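Local coordinates for protein CalS13 (PDB 4ZAS) that probably acts as a pyridoxal phosphate-dependent sugar aminotransferase of the DegT/DnrJ/EryC1 family and binds dTDP-4-keto-6-deoxyglucose, at residues 290-295 with 322-327; 162-167 with 194-199; 90-95 with 241-246; 86-91 with 269-274. One frame throughout, in Å; residues are numbered along the deposited sequence.

Contact 1: 290-295 with 322-327; sequences ELLRRH and EPAFWM
His295 reaches from the long helix 275-305 to the backbone of 322-327, the loop that joins strands 321-322 and 328-332 in this aminotransferase of the DegT/DnrJ/EryC1 family. The polar part of the contact is a helix-to-loop side-chain bond: His295 ND1 donates to Phe325 O at 2.8 Å, with an N-H...O angle of 179°. The carbonyl oxygen lies in the plane of the imidazole, whereas the donor stands above the carbonyl plane, 37° out of it. Histidine suits the place because its flat ring presents an N-H at its edge to an irregular backbone that has carbonyls pointing at the helix. The first torsion, chi1 -88°, sets CG opposite the carbonyl carbon and turns that edge to the loop.

The apolar part is smaller. Leu292 has CG opposite its backbone N (chi1 178°), which carries CD1 over to Ala324, 4.1 Å from Ala324 CB; the short alanine lets the helix come close. On the outer side of the helix the charges pair among themselves, Arg293 gripping Glu290 side-on with NE and NH2 while Arg294 NE meets Glu290 OE2 on the anti side.

The Trp326 side chain starts away from the helix; its indole lies about 4 Å from the bound sugar nucleotide, and its NE1 bonds to Ile221 O. Trp326 O approaches His295 CE1 to 3.4 Å, near the plane of the imidazole.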
loop_
_atom_site.group_PDB
_atom_site.type_symbol
_atom_site.label_atom_id
_atom_site.label_comp_id
_atom_site.label_asym_id
_atom_site.label_seq_id
_atom_site.Cartn_x
_atom_site.Cartn_y
_atom_site.Cartn_z
ATOM N N GLU A 290 -14.653 8.766 -23.735
ATOM C CA GLU A 290 -16.065 8.569 -24.026
ATOM C C GLU A 290 -16.869 8.389 -22.733
ATOM O O GLU A 290 -17.998 8.872 -22.632
ATOM C CB GLU A 290 -16.269 7.380 -24.975
ATOM C CG GLU A 290 -17.727 6.936 -25.131
ATOM C CD GLU A 290 -18.659 8.029 -25.694
ATOM O OE1 GLU A 290 -18.176 8.985 -26.349
ATOM O OE2 GLU A 290 -19.888 7.919 -25.481
ATOM N N LEU A 291 -16.306 7.694 -21.746
ATOM C CA LEU A 291 -17.010 7.528 -20.478
ATOM C C LEU A 291 -17.203 8.862 -19.774
ATOM O O LEU A 291 -18.264 9.130 -19.224
ATOM C CB LEU A 291 -16.264 6.567 -19.547
ATOM C CG LEU A 291 -16.058 5.189 -20.159
ATOM C CD1 LEU A 291 -15.523 4.222 -19.109
ATOM C CD2 LEU A 291 -17.353 4.683 -20.821
ATOM N N LEU A 292 -16.171 9.694 -19.797
ATOM C CA LEU A 292 -16.232 11.007 -19.182
ATOM C C LEU A 292 -17.250 11.906 -19.888
ATOM O O LEU A 292 -17.960 12.677 -19.237
ATOM C CB LEU A 292 -14.856 11.669 -19.198
ATOM C CG LEU A 292 -14.838 13.076 -18.608
ATOM C CD1 LEU A 292 -15.195 13.038 -17.104
ATOM C CD2 LEU A 292 -13.496 13.765 -18.883
ATOM N N ARG A 293 -17.300 11.819 -21.216
ATOM C CA ARG A 293 -18.238 12.616 -22.002
ATOM C C ARG A 293 -19.674 12.274 -21.597
ATOM O O ARG A 293 -20.529 13.155 -21.514
ATOM C CB ARG A 293 -18.039 12.377 -23.498
ATOM C CG ARG A 293 -18.784 13.338 -24.392
ATOM C CD ARG A 293 -18.972 12.775 -25.805
ATOM N NE ARG A 293 -19.768 11.553 -25.786
ATOM C CZ ARG A 293 -21.098 11.538 -25.708
ATOM N NH1 ARG A 293 -21.777 12.679 -25.647
ATOM N NH2 ARG A 293 -21.753 10.384 -25.683
ATOM N N ARG A 294 -19.930 10.996 -21.319
ATOM C CA ARG A 294 -21.269 10.582 -20.918
ATOM C C ARG A 294 -21.618 11.094 -19.507
ATOM O O ARG A 294 -22.750 11.523 -19.275
ATOM C CB ARG A 294 -21.414 9.060 -20.983
ATOM C CG ARG A 294 -21.607 8.505 -22.395
ATOM C CD ARG A 294 -22.087 7.055 -22.337
ATOM N NE ARG A 294 -21.178 6.150 -23.032
ATOM C CZ ARG A 294 -21.045 4.858 -22.740
ATOM N NH1 ARG A 294 -21.777 4.317 -21.772
ATOM N NH2 ARG A 294 -20.178 4.107 -23.415
ATOM N N HIS A 295 -20.654 11.061 -18.578
ATOM C CA HIS A 295 -20.849 11.647 -17.249
ATOM C C HIS A 295 -21.322 13.116 -17.398
ATOM O O HIS A 295 -22.319 13.533 -16.796
ATOM C CB HIS A 295 -19.553 11.599 -16.416
ATOM C CG HIS A 295 -19.350 10.342 -15.610
ATOM N ND1 HIS A 295 -19.399 10.328 -14.230
ATOM C CD2 HIS A 295 -19.036 9.075 -15.985
ATOM C CE1 HIS A 295 -19.142 9.105 -13.792
ATOM N NE2 HIS A 295 -18.925 8.323 -14.837
ATOM N N GLU A 322 -14.468 22.868 -15.969
ATOM C CA GLU A 322 -15.267 21.791 -16.533
ATOM C C GLU A 322 -15.229 20.569 -15.627
ATOM O O GLU A 322 -14.302 19.766 -15.696
ATOM C CB GLU A 322 -14.761 21.441 -17.921
ATOM C CG GLU A 322 -15.835 21.317 -18.958
ATOM C CD GLU A 322 -15.247 21.098 -20.327
ATOM O OE1 GLU A 322 -14.005 21.204 -20.462
ATOM O OE2 GLU A 322 -16.019 20.796 -21.258
ATOM N N PRO A 323 -16.232 20.440 -14.756
ATOM C CA PRO A 323 -16.315 19.379 -13.750
ATOM C C PRO A 323 -16.397 17.985 -14.350
ATOM O O PRO A 323 -16.801 17.831 -15.504
ATOM C CB PRO A 323 -17.597 19.716 -12.991
ATOM C CG PRO A 323 -17.800 21.153 -13.220
ATOM C CD PRO A 323 -17.302 21.438 -14.593
ATOM N N ALA A 324 -16.010 16.985 -13.559
ATOM C CA ALA A 324 -15.984 15.597 -14.019
ATOM C C ALA A 324 -17.254 14.858 -13.651
ATOM O O ALA A 324 -17.542 13.812 -14.226
ATOM C CB ALA A 324 -14.768 14.855 -13.447
ATOM N N PHE A 325 -17.974 15.371 -12.655
ATOM C CA PHE A 325 -19.242 14.788 -12.225
ATOM C C PHE A 325 -19.175 13.276 -12.018
ATOM O O PHE A 325 -19.913 12.529 -12.653
ATOM C CB PHE A 325 -20.344 15.120 -13.233
ATOM C CG PHE A 325 -20.711 16.582 -13.268
ATOM C CD1 PHE A 325 -21.480 17.132 -12.259
ATOM C CD2 PHE A 325 -20.302 17.392 -14.311
ATOM C CE1 PHE A 325 -21.826 18.460 -12.285
ATOM C CE2 PHE A 325 -20.641 18.722 -14.342
ATOM C CZ PHE A 325 -21.408 19.257 -13.328
ATOM N N TRP A 326 -18.288 12.833 -11.132
ATOM C CA TRP A 326 -18.149 11.413 -10.806
ATOM C C TRP A 326 -19.455 10.863 -10.247
ATOM O O TRP A 326 -19.834 9.711 -10.506
ATOM C CB TRP A 326 -17.021 11.200 -9.798
ATOM C CG TRP A 326 -16.731 9.762 -9.540
ATOM C CD1 TRP A 326 -16.483 8.795 -10.475
ATOM C CD2 TRP A 326 -16.649 9.119 -8.265
ATOM N NE1 TRP A 326 -16.242 7.595 -9.856
ATOM C CE2 TRP A 326 -16.337 7.766 -8.498
ATOM C CE3 TRP A 326 -16.797 9.556 -6.949
ATOM C CZ2 TRP A 326 -16.183 6.847 -7.465
ATOM C CZ3 TRP A 326 -16.637 8.634 -5.918
ATOM C CH2 TRP A 326 -16.338 7.302 -6.184
ATOM N N MET A 327 -20.082 11.687 -9.408
ATOM C CA MET A 327 -21.448 11.495 -8.958
ATOM C C MET A 327 -22.133 12.849 -9.089
ATOM O O MET A 327 -21.465 13.847 -9.270
ATOM C CB MET A 327 -21.485 10.973 -7.519
ATOM C CG MET A 327 -20.950 9.565 -7.385
ATOM S SD MET A 327 -20.893 8.943 -5.693
ATOM C CE MET A 327 -19.682 10.025 -4.990
#

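Contact 2: 162-167 with 194-199; sequences HWLGYP and CAQAWG
Gln196 OE1 accepts the backbone N-H of Leu164 at 2.7 Å, the donor nitrogen lying nearly along the C=O axis although the N-H is bent, at 136°. The glutamine chain is extended, with CG opposite the carbonyl carbon (chi1 -49°), and this residue suits the place because its amide atoms, OE1 and NE2, serve different partners. NE2 bonds to O3 of the pyridoxal-lysine at position 222, so the bond to Leu164 probably helps to position a group that touches the cofactor.

Trp163 crosses this amide, the planes 47° apart: OE1 stands above one face of the indole, toward its rim, and Gln196 NE2 lies 3.4 Å from Trp163 CZ3. Leu164 runs alongside, its CD2 3.7 Å from Gln196 OE1.

Both loops follow neighbouring parallel strands, 155-161 and 189-193, at the C-terminal ends where fold type I (aspartate aminotransferase-like) enzymes place the cofactor. Cys194 to Ala197 forms a type I turn; Gly165 CA lies 3.8 Å from Ala197 CA, and a beta carbon on Gly165 would collide with Gln196 O. Cys194 SG sits at the edge of the His162 imidazole, 3.6 Å from His162 CD2, while NE2 of that ring bonds to Glu192.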
loop_
_atom_site.group_PDB
_atom_site.type_symbol
_atom_site.label_atom_id
_atom_site.label_comp_id
_atom_site.label_asym_id
_atom_site.label_seq_id
_atom_site.Cartn_x
_atom_site.Cartn_y
_atom_site.Cartn_z
ATOM N N HIS A 162 -11.120 18.175 -4.572
ATOM C CA HIS A 162 -12.066 18.495 -5.640
ATOM C C HIS A 162 -13.233 17.526 -5.553
ATOM O O HIS A 162 -13.326 16.592 -6.346
ATOM C CB HIS A 162 -11.411 18.362 -7.010
ATOM C CG HIS A 162 -10.159 19.164 -7.176
ATOM N ND1 HIS A 162 -10.160 20.539 -7.294
ATOM C CD2 HIS A 162 -8.861 18.781 -7.259
ATOM C CE1 HIS A 162 -8.919 20.968 -7.447
ATOM N NE2 HIS A 162 -8.112 19.922 -7.430
ATOM N N TRP A 163 -14.134 17.753 -4.611
ATOM C CA TRP A 163 -15.225 16.815 -4.389
ATOM C C TRP A 163 -16.045 16.587 -5.665
ATOM O O TRP A 163 -16.391 17.535 -6.374
ATOM C CB TRP A 163 -16.123 17.293 -3.244
ATOM C CG TRP A 163 -17.089 16.250 -2.790
ATOM C CD1 TRP A 163 -18.456 16.306 -2.860
ATOM C CD2 TRP A 163 -16.768 14.970 -2.222
ATOM N NE1 TRP A 163 -19.002 15.147 -2.354
ATOM C CE2 TRP A 163 -17.985 14.312 -1.958
ATOM C CE3 TRP A 163 -15.568 14.319 -1.909
ATOM C CZ2 TRP A 163 -18.037 13.034 -1.392
ATOM C CZ3 TRP A 163 -15.625 13.046 -1.347
ATOM C CH2 TRP A 163 -16.850 12.424 -1.096
ATOM N N LEU A 164 -16.258 15.307 -5.977
ATOM C CA LEU A 164 -16.987 14.828 -7.158
ATOM C C LEU A 164 -16.350 15.245 -8.476
ATOM O O LEU A 164 -16.935 15.053 -9.534
ATOM C CB LEU A 164 -18.431 15.308 -7.107
ATOM C CG LEU A 164 -19.092 14.884 -5.800
ATOM C CD1 LEU A 164 -20.473 15.464 -5.700
ATOM C CD2 LEU A 164 -19.122 13.355 -5.688
ATOM N N GLY A 165 -15.139 15.784 -8.418
ATOM C CA GLY A 165 -14.478 16.273 -9.617
ATOM C C GLY A 165 -14.848 17.702 -9.979
ATOM O O GLY A 165 -14.608 18.151 -11.108
ATOM N N TYR A 166 -15.444 18.425 -9.034
ATOM C CA TYR A 166 -15.689 19.850 -9.225
ATOM C C TYR A 166 -14.483 20.603 -8.690
ATOM O O TYR A 166 -14.192 20.554 -7.500
ATOM C CB TYR A 166 -16.997 20.332 -8.540
ATOM C CG TYR A 166 -17.290 21.794 -8.807
ATOM C CD1 TYR A 166 -18.039 22.194 -9.916
ATOM C CD2 TYR A 166 -16.788 22.786 -7.974
ATOM C CE1 TYR A 166 -18.301 23.550 -10.173
ATOM C CE2 TYR A 166 -17.046 24.142 -8.222
ATOM C CZ TYR A 166 -17.800 24.518 -9.324
ATOM O OH TYR A 166 -18.039 25.858 -9.564
ATOM N N PRO A 167 -13.766 21.279 -9.576
ATOM C CA PRO A 167 -12.513 21.944 -9.197
ATOM C C PRO A 167 -12.627 23.063 -8.166
ATOM O O PRO A 167 -13.408 24.000 -8.320
ATOM C CB PRO A 167 -12.010 22.518 -10.522
ATOM C CG PRO A 167 -12.632 21.631 -11.572
ATOM C CD PRO A 167 -13.999 21.295 -11.029
ATOM N N CYS A 194 -7.160 14.829 -6.093
ATOM C CA CYS A 194 -7.884 14.744 -7.359
ATOM C C CYS A 194 -8.455 13.346 -7.595
ATOM O O CYS A 194 -8.650 12.942 -8.737
ATOM C CB CYS A 194 -6.969 15.125 -8.530
ATOM S SG CYS A 194 -6.131 16.681 -8.335
ATOM N N ALA A 195 -8.710 12.609 -6.517
ATOM C CA ALA A 195 -9.112 11.206 -6.612
ATOM C C ALA A 195 -10.341 10.976 -7.496
ATOM O O ALA A 195 -10.402 9.987 -8.231
ATOM C CB ALA A 195 -9.372 10.652 -5.231
ATOM N N GLN A 196 -11.312 11.881 -7.438
ATOM C CA GLN A 196 -12.528 11.709 -8.218
ATOM C C GLN A 196 -12.520 12.596 -9.443
ATOM O O GLN A 196 -13.543 12.758 -10.104
ATOM C CB GLN A 196 -13.755 12.007 -7.370
ATOM C CG GLN A 196 -13.742 11.316 -6.051
ATOM C CD GLN A 196 -14.842 11.787 -5.139
ATOM O OE1 GLN A 196 -15.513 12.757 -5.432
ATOM N NE2 GLN A 196 -15.067 11.066 -4.046
ATOM N N ALA A 197 -11.374 13.202 -9.720
ATOM C CA ALA A 197 -11.324 14.330 -10.643
ATOM C C ALA A 197 -10.657 14.026 -11.964
ATOM O O ALA A 197 -10.306 14.948 -12.683
ATOM C CB ALA A 197 -10.605 15.498 -9.979
ATOM N N TRP A 198 -10.474 12.756 -12.304
ATOM C CA TRP A 198 -9.886 12.459 -13.603
ATOM C C TRP A 198 -10.713 13.099 -14.705
ATOM O O TRP A 198 -11.911 12.894 -14.774
ATOM C CB TRP A 198 -9.777 10.949 -13.868
ATOM C CG TRP A 198 -9.395 10.732 -15.308
ATOM C CD1 TRP A 198 -10.237 10.666 -16.378
ATOM C CD2 TRP A 198 -8.074 10.596 -15.832
ATOM N NE1 TRP A 198 -9.522 10.510 -17.536
ATOM C CE2 TRP A 198 -8.191 10.454 -17.229
ATOM C CE3 TRP A 198 -6.803 10.590 -15.257
ATOM C CZ2 TRP A 198 -7.090 10.289 -18.057
ATOM C CZ3 TRP A 198 -5.709 10.439 -16.081
ATOM C CH2 TRP A 198 -5.859 10.287 -17.468
ATOM N N GLY A 199 -10.071 13.866 -15.573
ATOM C CA GLY A 199 -10.769 14.471 -16.687
ATOM C C GLY A 199 -11.200 15.886 -16.365
ATOM O O GLY A 199 -11.495 16.684 -17.261
#

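Contact 3: 90-95 with 241-246; sequences LSLAAR and DRLRLR
Arg246 sends an extended side chain from helix 237-247 to the C-terminal end of helix 82-94, where its guanidinium meets acceptors near its own plane. NH2 donates to Arg95 O at a very short and uncertain 2.5 Å, and NH1 to Ser91 OG at 2.9 Å; that hydroxyl also bonds to Leu88 O in its own helix. Bonds from NH1 to Ser91 O and Arg95 O are weak. Arginine suits the place because its N-H groups can serve Arg95 O, just past the helix, together with Ser91. The guanidinium of Arg95 lies flat on that of Arg246, planes 13° apart, and makes a cation-pi contact with Trp267; Glu266 forms a long, weak ion pair with Arg246 NE. Replacing Arg246 by a methionine would probably leave Arg95 O without its main donor and deprive Arg95 of the flat group stacked on it.

Farther out, Leu92 CD2 rests 3.4 Å from Leu243 CD1. The axes of 90-94 and 241-246 cross at 101°, and Leu90 and Ala93 pack on strand 155-161.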
loop_
_atom_site.group_PDB
_atom_site.type_symbol
_atom_site.label_atom_id
_atom_site.label_comp_id
_atom_site.label_asym_id
_atom_site.label_seq_id
_atom_site.Cartn_x
_atom_site.Cartn_y
_atom_site.Cartn_z
ATOM N N LEU A 90 2.321 13.880 1.528
ATOM C CA LEU A 90 2.386 14.567 2.806
ATOM C C LEU A 90 3.717 14.363 3.538
ATOM O O LEU A 90 4.120 15.202 4.365
ATOM C CB LEU A 90 1.219 14.107 3.675
ATOM C CG LEU A 90 -0.077 14.707 3.132
ATOM C CD1 LEU A 90 -1.269 14.081 3.794
ATOM C CD2 LEU A 90 -0.078 16.219 3.339
ATOM N N SER A 91 4.425 13.283 3.199
ATOM C CA SER A 91 5.717 13.010 3.801
ATOM C C SER A 91 6.734 14.121 3.454
ATOM O O SER A 91 7.692 14.342 4.194
ATOM C CB SER A 91 6.245 11.655 3.342
ATOM O OG SER A 91 6.868 11.758 2.076
ATOM N N LEU A 92 6.487 14.843 2.360
ATOM C CA LEU A 92 7.288 16.005 1.980
ATOM C C LEU A 92 7.186 17.093 3.028
ATOM O O LEU A 92 8.148 17.836 3.281
ATOM C CB LEU A 92 6.820 16.564 0.649
ATOM C CG LEU A 92 6.996 15.654 -0.556
ATOM C CD1 LEU A 92 6.288 16.269 -1.752
ATOM C CD2 LEU A 92 8.457 15.451 -0.832
ATOM N N ALA A 93 5.994 17.204 3.602
ATOM C CA ALA A 93 5.723 18.202 4.624
ATOM C C ALA A 93 6.365 17.794 5.941
ATOM O O ALA A 93 7.048 18.583 6.593
ATOM C CB ALA A 93 4.237 18.384 4.790
ATOM N N ALA A 94 6.147 16.538 6.313
ATOM C CA ALA A 94 6.670 15.980 7.552
ATOM C C ALA A 94 8.194 15.839 7.536
ATOM O O ALA A 94 8.856 16.127 8.529
ATOM C CB ALA A 94 6.025 14.643 7.811
ATOM N N ARG A 95 8.733 15.365 6.415
ATOM C CA ARG A 95 10.174 15.160 6.233
ATOM C C ARG A 95 10.629 15.831 4.948
ATOM O O ARG A 95 10.611 15.215 3.887
ATOM C CB ARG A 95 10.548 13.668 6.177
ATOM C CG ARG A 95 10.326 12.860 7.452
ATOM C CD ARG A 95 10.005 11.369 7.160
ATOM N NE ARG A 95 10.956 10.733 6.264
ATOM C CZ ARG A 95 10.617 9.895 5.292
ATOM N NH1 ARG A 95 9.346 9.571 5.092
ATOM N NH2 ARG A 95 11.555 9.373 4.526
ATOM N N ASP A 241 11.707 13.866 -8.348
ATOM C CA ASP A 241 12.804 12.970 -7.997
ATOM C C ASP A 241 12.585 12.417 -6.592
ATOM O O ASP A 241 12.662 11.206 -6.376
ATOM C CB ASP A 241 14.156 13.680 -8.079
ATOM C CG ASP A 241 14.561 14.012 -9.512
ATOM O OD1 ASP A 241 14.005 13.395 -10.445
ATOM O OD2 ASP A 241 15.438 14.888 -9.705
ATOM N N ARG A 242 12.267 13.301 -5.652
ATOM C CA ARG A 242 12.121 12.902 -4.260
ATOM C C ARG A 242 11.013 11.877 -4.013
ATOM O O ARG A 242 11.173 10.963 -3.209
ATOM C CB ARG A 242 11.880 14.120 -3.371
ATOM C CG ARG A 242 12.014 13.760 -1.903
ATOM C CD ARG A 242 11.988 14.963 -0.988
ATOM N NE ARG A 242 12.790 16.083 -1.474
ATOM C CZ ARG A 242 14.063 16.288 -1.155
ATOM N NH1 ARG A 242 14.695 15.453 -0.340
ATOM N NH2 ARG A 242 14.701 17.340 -1.647
ATOM N N LEU A 243 9.886 12.032 -4.693
ATOM C CA LEU A 243 8.764 11.145 -4.456
ATOM C C LEU A 243 8.989 9.804 -5.100
ATOM O O LEU A 243 8.535 8.784 -4.585
ATOM C CB LEU A 243 7.467 11.770 -4.958
ATOM C CG LEU A 243 6.571 12.107 -3.776
ATOM C CD1 LEU A 243 7.363 12.948 -2.839
ATOM C CD2 LEU A 243 5.294 12.825 -4.183
ATOM N N ARG A 244 9.689 9.808 -6.229
ATOM C CA ARG A 244 9.999 8.576 -6.935
ATOM C C ARG A 244 10.914 7.744 -6.020
ATOM O O ARG A 244 10.768 6.521 -5.901
ATOM C CB ARG A 244 10.679 8.879 -8.271
ATOM C CG ARG A 244 10.350 7.907 -9.378
ATOM C CD ARG A 244 10.859 8.384 -10.738
ATOM N NE ARG A 244 12.051 7.633 -11.139
ATOM C CZ ARG A 244 12.023 6.460 -11.773
ATOM N NH1 ARG A 244 10.866 5.898 -12.095
ATOM N NH2 ARG A 244 13.154 5.844 -12.091
ATOM N N LEU A 245 11.805 8.449 -5.322
ATOM C CA LEU A 245 12.705 7.848 -4.361
ATOM C C LEU A 245 11.963 7.210 -3.204
ATOM O O LEU A 245 12.205 6.042 -2.882
ATOM C CB LEU A 245 13.669 8.900 -3.801
ATOM C CG LEU A 245 15.144 8.852 -4.165
ATOM C CD1 LEU A 245 15.877 9.933 -3.414
ATOM C CD2 LEU A 245 15.705 7.486 -3.797
ATOM N N ARG A 246 11.098 7.984 -2.549
ATOM C CA ARG A 246 10.408 7.483 -1.366
ATOM C C ARG A 246 9.363 6.445 -1.739
ATOM O O ARG A 246 8.799 5.780 -0.868
ATOM C CB ARG A 246 9.759 8.613 -0.585
ATOM C CG ARG A 246 10.741 9.586 -0.049
ATOM C CD ARG A 246 10.076 10.606 0.836
ATOM N NE ARG A 246 11.061 11.552 1.355
ATOM C CZ ARG A 246 10.774 12.535 2.197
ATOM N NH1 ARG A 246 9.522 12.709 2.599
ATOM N NH2 ARG A 246 11.732 13.338 2.635
#

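Contact 4: 86-91 with 269-274; sequences LHLALS and YRFILN
His87 and Leu88 of helix 82-94 meet Tyr269 and Phe271 in the tight part of the contact, an aromatic cluster with no hydrogen bond between the segments. The edge of Phe271 is turned to the face of His87, an edge-to-face pair with planes at 66° and Phe271 CZ 4.0 Å from His87 CG. His87 takes chi1 -165°, CG opposite its backbone N, which turns one side of the imidazole to both rings; Tyr269 CE2 approaches its CE1 obliquely. Leu88 fills in beside them, CB at the edge of Phe271 and CD1 4.0 Å from Tyr269 CD1, while Tyr269 OH lies 3.4 Å from Ser91 CB.

The looser part is Arg270 and 272-274, which do not touch 86-91. An alanine in place of Tyr269 is likely to open a gap against His87 CE1, Leu88 CD1 and Ser91 CB. Flat rings suit this buried seam, held by ring and apolar contact, while Arg270 and Asn274 make polar bonds to the pyridoxal-lysine and Ser228 of the second subunit.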
loop_
_atom_site.group_PDB
_atom_site.type_symbol
_atom_site.label_atom_id
_atom_site.label_comp_id
_atom_site.label_asym_id
_atom_site.label_seq_id
_atom_site.Cartn_x
_atom_site.Cartn_y
_atom_site.Cartn_z
ATOM N N LEU A 86 -1.370 10.133 -1.271
ATOM C CA LEU A 86 -1.464 11.190 -0.273
ATOM C C LEU A 86 -0.455 10.967 0.840
ATOM O O LEU A 86 0.167 11.922 1.318
ATOM C CB LEU A 86 -2.884 11.292 0.310
ATOM C CG LEU A 86 -3.921 11.887 -0.647
ATOM C CD1 LEU A 86 -5.327 11.441 -0.284
ATOM C CD2 LEU A 86 -3.834 13.395 -0.680
ATOM N N HIS A 87 -0.318 9.716 1.274
ATOM C CA HIS A 87 0.643 9.374 2.329
ATOM C C HIS A 87 2.047 9.840 1.911
ATOM O O HIS A 87 2.714 10.562 2.646
ATOM C CB HIS A 87 0.583 7.868 2.609
ATOM C CG HIS A 87 1.244 7.435 3.886
ATOM N ND1 HIS A 87 2.510 7.837 4.257
ATOM C CD2 HIS A 87 0.810 6.611 4.872
ATOM C CE1 HIS A 87 2.825 7.284 5.414
ATOM N NE2 HIS A 87 1.813 6.532 5.806
ATOM N N LEU A 88 2.441 9.472 0.697
ATOM C CA LEU A 88 3.711 9.852 0.102
ATOM C C LEU A 88 3.868 11.388 -0.066
ATOM O O LEU A 88 4.918 11.966 0.254
ATOM C CB LEU A 88 3.846 9.164 -1.257
ATOM C CG LEU A 88 5.166 9.295 -2.026
ATOM C CD1 LEU A 88 6.283 8.671 -1.249
ATOM C CD2 LEU A 88 5.071 8.697 -3.445
ATOM N N ALA A 89 2.831 12.053 -0.567
ATOM C CA ALA A 89 2.928 13.486 -0.787
ATOM C C ALA A 89 3.106 14.240 0.526
ATOM O O ALA A 89 3.966 15.106 0.644
ATOM C CB ALA A 89 1.702 13.981 -1.526
ATOM N N LEU A 90 2.321 13.880 1.528
ATOM C CA LEU A 90 2.386 14.567 2.806
ATOM C C LEU A 90 3.717 14.363 3.538
ATOM O O LEU A 90 4.120 15.202 4.365
ATOM C CB LEU A 90 1.219 14.107 3.675
ATOM C CG LEU A 90 -0.077 14.707 3.132
ATOM C CD1 LEU A 90 -1.269 14.081 3.794
ATOM C CD2 LEU A 90 -0.078 16.219 3.339
ATOM N N SER A 91 4.425 13.283 3.199
ATOM C CA SER A 91 5.717 13.010 3.801
ATOM C C SER A 91 6.734 14.121 3.454
ATOM O O SER A 91 7.692 14.342 4.194
ATOM C CB SER A 91 6.245 11.655 3.342
ATOM O OG SER A 91 6.868 11.758 2.076
ATOM N N TYR A 269 8.878 4.136 1.449
ATOM C CA TYR A 269 7.725 3.278 1.614
ATOM C C TYR A 269 7.757 2.260 0.499
ATOM O O TYR A 269 8.719 2.200 -0.272
ATOM C CB TYR A 269 6.427 4.097 1.589
ATOM C CG TYR A 269 6.452 5.334 2.486
ATOM C CD1 TYR A 269 7.076 6.513 2.074
ATOM C CD2 TYR A 269 5.890 5.304 3.767
ATOM C CE1 TYR A 269 7.122 7.617 2.900
ATOM C CE2 TYR A 269 5.932 6.419 4.596
ATOM C CZ TYR A 269 6.549 7.564 4.153
ATOM O OH TYR A 269 6.603 8.666 4.969
ATOM N N ARG A 270 6.702 1.464 0.404
ATOM C CA ARG A 270 6.617 0.434 -0.618
ATOM C C ARG A 270 5.256 0.610 -1.283
ATOM O O ARG A 270 4.272 -0.053 -0.937
ATOM C CB ARG A 270 6.838 -0.944 0.022
ATOM C CG ARG A 270 6.354 -2.187 -0.701
ATOM C CD ARG A 270 6.914 -2.368 -2.078
ATOM N NE ARG A 270 6.971 -3.797 -2.389
ATOM C CZ ARG A 270 6.230 -4.420 -3.296
ATOM N NH1 ARG A 270 5.343 -3.753 -4.019
ATOM N NH2 ARG A 270 6.387 -5.720 -3.477
ATOM N N PHE A 271 5.229 1.545 -2.231
ATOM C CA PHE A 271 4.009 2.098 -2.792
ATOM C C PHE A 271 3.910 1.908 -4.304
ATOM O O PHE A 271 2.996 2.422 -4.923
ATOM C CB PHE A 271 3.926 3.603 -2.496
ATOM C CG PHE A 271 3.534 3.947 -1.074
ATOM C CD1 PHE A 271 2.953 3.006 -0.241
ATOM C CD2 PHE A 271 3.732 5.238 -0.583
ATOM C CE1 PHE A 271 2.588 3.342 1.070
ATOM C CE2 PHE A 271 3.375 5.569 0.719
ATOM C CZ PHE A 271 2.808 4.615 1.550
ATOM N N ILE A 272 4.809 1.135 -4.895
ATOM C CA ILE A 272 4.834 1.010 -6.347
ATOM C C ILE A 272 3.559 0.356 -6.894
ATOM O O ILE A 272 2.926 -0.457 -6.224
ATOM C CB ILE A 272 6.093 0.245 -6.791
ATOM C CG1 ILE A 272 6.161 -1.124 -6.122
ATOM C CG2 ILE A 272 7.333 1.029 -6.418
ATOM C CD1 ILE A 272 7.047 -2.101 -6.851
ATOM N N LEU A 273 3.189 0.746 -8.113
ATOM C CA LEU A 273 2.096 0.129 -8.865
ATOM C C LEU A 273 2.690 -0.975 -9.706
ATOM O O LEU A 273 3.724 -0.766 -10.331
ATOM C CB LEU A 273 1.410 1.165 -9.766
ATOM C CG LEU A 273 0.272 0.692 -10.673
ATOM C CD1 LEU A 273 -1.005 0.579 -9.873
ATOM C CD2 LEU A 273 0.064 1.613 -11.880
ATOM N N ASN A 274 2.035 -2.127 -9.800
ATOM C CA ASN A 274 2.682 -3.219 -10.518
ATOM C C ASN A 274 2.276 -3.281 -11.981
ATOM O O ASN A 274 1.407 -2.522 -12.431
ATOM C CB ASN A 274 2.428 -4.566 -9.822
ATOM C CG ASN A 274 0.973 -5.028 -9.861
ATOM O OD1 ASN A 274 0.133 -4.559 -10.655
ATOM N ND2 ASN A 274 0.678 -6.007 -8.997
#

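Overall arrangement
All four contacts are largely buried, but contact 2 lies nearest the centre of the chain, its own centre about 6 Å away, and contact 3 farthest out, at about 19 Å. Contacts 1 and 2 meet directly: Trp326 N and Ala324 N probably bond to Leu164 O and Gly165 O, and with Gln196 and Trp326 near the ligand the three loops probably form part of one wall. Contacts 3 and 4 share Leu90 and Ser91 on helix 82-94 and lie across the chain's centre from contact 1. Chemistry differs with place: a histidine-to-carbonyl bond from helix to loop in 1, a glutamine amide bond between loops in 2, an arginine cluster at the helix end in 3, aromatic packing near the second subunit in 4.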